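Local coordinates for protein N-methyltransferase (Streptoalloteichus sp. ATCC 53650, PDB 5BSZ) that probably transfers a methyl group from S-adenosylmethionine to a sugar nitrogen, and binds S-adenosylhomocysteine and thymidine in the crystal, at residues Arg42-Gly47 and Leu240-Arg245. Residues are numbered along the deposited sequence; the frame is centred on the assembly and turned at random.
Sequences RERRPG and LFVGVR
The guanidinium of Arg44, the one flat group that meets the other segment, comes up against Val242 at a slant: CG1 of Val242 is 3.9 Å from NE of Arg44, neither squarely over the plane nor at its rim. At one end of the group, NH1 of Arg44 donates to OE1 of Glu43 at 2.9 Å, a salt bridge that takes the anti lone pair of the carboxylate; the bond is bent, 148° at the hydrogen, and the oxygen lies somewhat out of the guanidinium plane. The same NH1 also bonds the carbonyl of Val40 one turn back, while NH2 forms a salt bridge with Glu228 on strand 225-230. Two carboxylates and a carbonyl thus fix the rotation of the group, and the two acids probably hold the arginine in its charged form.

Further back along the chain the touching is aliphatic. CD of Arg44 sits near both valines, 3.9 Å from CG1 of Val242 and 4.0 Å from CG2 of Val244, and no hydrogen bond joins the two segments. The fold is the Rossmann-like one of S-adenosylmethionine-dependent methyltransferases: a side chain from the last part of helix 30-44 reaches across here to strand 240-245, which runs antiparallel between strands 143-146 and 225-230. Val242 and Val244 both face the helix, with Gly243 between them, and the first has its CG1 anti to the backbone N (chi1 179°), which brings that methyl to the arginine. Val143 of the adjoining strand touches Arg44 and Val242 alike. A leucine in place of Arg44 would probably leave Glu228 without its cationic mate and the carboxylate of Glu43 free to turn. On the other side of the strand, Phe241 stacks with His229 and Tyr216 and packs against helix 213-222.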
loop_
_atom_site.group_PDB
_atom_site.type_symbol
_atom_site.label_atom_id
_atom_site.label_comp_id
_atom_site.label_asym_id
_atom_site.label_seq_id
_atom_site.Cartn_x
_atom_site.Cartn_y
_atom_site.Cartn_z
ATOM N N ARG A 42 -32.394 -35.994 2.579
ATOM C CA ARG A 42 -32.871 -37.357 2.773
ATOM C C ARG A 42 -34.230 -37.413 3.457
ATOM O O ARG A 42 -35.054 -38.266 3.112
ATOM C CB ARG A 42 -31.826 -38.194 3.464
ATOM C CG ARG A 42 -30.605 -38.496 2.601
ATOM C CD ARG A 42 -30.919 -39.611 1.610
ATOM N NE ARG A 42 -29.788 -39.924 0.727
ATOM C CZ ARG A 42 -28.673 -40.536 1.104
ATOM N NH1 ARG A 42 -28.477 -40.938 2.347
ATOM N NH2 ARG A 42 -27.714 -40.772 0.233
ATOM N N GLU A 43 -34.533 -36.463 4.335
ATOM C CA GLU A 43 -35.897 -36.361 4.856
ATOM C C GLU A 43 -36.933 -36.191 3.774
ATOM O O GLU A 43 -38.054 -36.637 3.957
ATOM C CB GLU A 43 -36.153 -35.178 5.804
ATOM C CG GLU A 43 -35.401 -35.212 7.111
ATOM C CD GLU A 43 -35.638 -33.962 7.970
ATOM O OE1 GLU A 43 -35.773 -32.821 7.480
ATOM O OE2 GLU A 43 -35.610 -34.108 9.195
ATOM N N ARG A 44 -36.621 -35.434 2.729
ATOM C CA ARG A 44 -37.620 -35.053 1.737
ATOM C C ARG A 44 -37.501 -35.980 0.511
ATOM O O ARG A 44 -38.410 -36.045 -0.287
ATOM C CB ARG A 44 -37.450 -33.589 1.329
ATOM C CG ARG A 44 -37.985 -32.543 2.324
ATOM C CD ARG A 44 -37.134 -31.240 2.343
ATOM N NE ARG A 44 -37.635 -30.410 3.438
ATOM C CZ ARG A 44 -37.272 -30.599 4.695
ATOM N NH1 ARG A 44 -36.299 -31.453 5.005
ATOM N NH2 ARG A 44 -37.843 -29.886 5.628
ATOM N N ARG A 45 -36.369 -36.655 0.370
ATOM C CA ARG A 45 -36.026 -37.432 -0.827
ATOM C C ARG A 45 -35.132 -38.570 -0.388
ATOM O O ARG A 45 -33.903 -38.523 -0.488
ATOM C CB ARG A 45 -35.379 -36.590 -1.918
ATOM C CG ARG A 45 -35.651 -37.239 -3.277
ATOM C CD ARG A 45 -35.432 -36.312 -4.437
ATOM N NE ARG A 45 -35.305 -36.950 -5.753
ATOM C CZ ARG A 45 -36.288 -37.063 -6.642
ATOM N NH1 ARG A 45 -36.029 -37.590 -7.808
ATOM N NH2 ARG A 45 -37.506 -36.624 -6.406
ATOM N N PRO A 46 -35.763 -39.629 0.152
ATOM C CA PRO A 46 -35.021 -40.700 0.833
ATOM C C PRO A 46 -33.986 -41.420 -0.039
ATOM O O PRO A 46 -32.977 -41.945 0.453
ATOM C CB PRO A 46 -36.138 -41.636 1.320
ATOM C CG PRO A 46 -37.340 -40.763 1.428
ATOM C CD PRO A 46 -37.214 -39.726 0.348
ATOM N N GLY A 47 -34.271 -41.502 -1.322
ATOM C CA GLY A 47 -33.368 -42.204 -2.221
ATOM C C GLY A 47 -32.360 -41.275 -2.869
ATOM O O GLY A 47 -31.666 -41.710 -3.774
ATOM N N LEU A 240 -31.977 -22.495 7.446
ATOM C CA LEU A 240 -31.813 -22.820 6.046
ATOM C C LEU A 240 -33.094 -22.550 5.336
ATOM O O LEU A 240 -34.164 -22.780 5.906
ATOM C CB LEU A 240 -31.412 -24.285 5.884
ATOM C CG LEU A 240 -30.075 -24.762 6.398
ATOM C CD1 LEU A 240 -29.956 -26.242 6.077
ATOM C CD2 LEU A 240 -28.861 -24.048 5.807
ATOM N N PHE A 241 -33.003 -22.110 4.083
ATOM C CA PHE A 241 -34.160 -22.084 3.203
ATOM C C PHE A 241 -34.133 -23.268 2.260
ATOM O O PHE A 241 -33.101 -23.544 1.611
ATOM C CB PHE A 241 -34.258 -20.778 2.440
ATOM C CG PHE A 241 -34.484 -19.599 3.327
ATOM C CD1 PHE A 241 -35.756 -19.320 3.835
ATOM C CD2 PHE A 241 -33.426 -18.818 3.743
ATOM C CE1 PHE A 241 -35.946 -18.244 4.688
ATOM C CE2 PHE A 241 -33.604 -17.762 4.615
ATOM C CZ PHE A 241 -34.861 -17.457 5.078
ATOM N N VAL A 242 -35.243 -23.996 2.255
ATOM C CA VAL A 242 -35.339 -25.243 1.453
ATOM C C VAL A 242 -36.559 -25.186 0.570
ATOM O O VAL A 242 -37.601 -24.641 0.971
ATOM C CB VAL A 242 -35.396 -26.496 2.334
ATOM C CG1 VAL A 242 -35.512 -27.767 1.497
ATOM C CG2 VAL A 242 -34.146 -26.582 3.204
ATOM N N GLY A 243 -36.418 -25.714 -0.639
ATOM C CA GLY A 243 -37.514 -25.773 -1.591
ATOM C C GLY A 243 -37.574 -27.165 -2.188
ATOM O O GLY A 243 -36.534 -27.805 -2.459
ATOM N N VAL A 244 -38.809 -27.648 -2.363
ATOM C CA VAL A 244 -39.016 -28.922 -3.037
ATOM C C VAL A 244 -39.649 -28.608 -4.342
ATOM O O VAL A 244 -40.682 -27.933 -4.392
ATOM C CB VAL A 244 -39.909 -29.869 -2.239
ATOM C CG1 VAL A 244 -40.260 -31.105 -3.064
ATOM C CG2 VAL A 244 -39.181 -30.224 -0.953
ATOM N N ARG A 245 -39.001 -29.019 -5.424
ATOM C CA ARG A 245 -39.531 -28.628 -6.718
ATOM C C ARG A 245 -40.930 -29.286 -6.967
ATOM O O ARG A 245 -41.074 -30.502 -6.827
ATOM C CB ARG A 245 -38.546 -29.075 -7.769
ATOM C CG ARG A 245 -38.979 -28.892 -9.192
ATOM C CD ARG A 245 -38.782 -27.497 -9.692
ATOM N NE ARG A 245 -38.313 -27.572 -11.073
ATOM C CZ ARG A 245 -38.453 -26.592 -11.951
ATOM N NH1 ARG A 245 -37.964 -26.751 -13.170
ATOM N NH2 ARG A 245 -39.058 -25.457 -11.601
#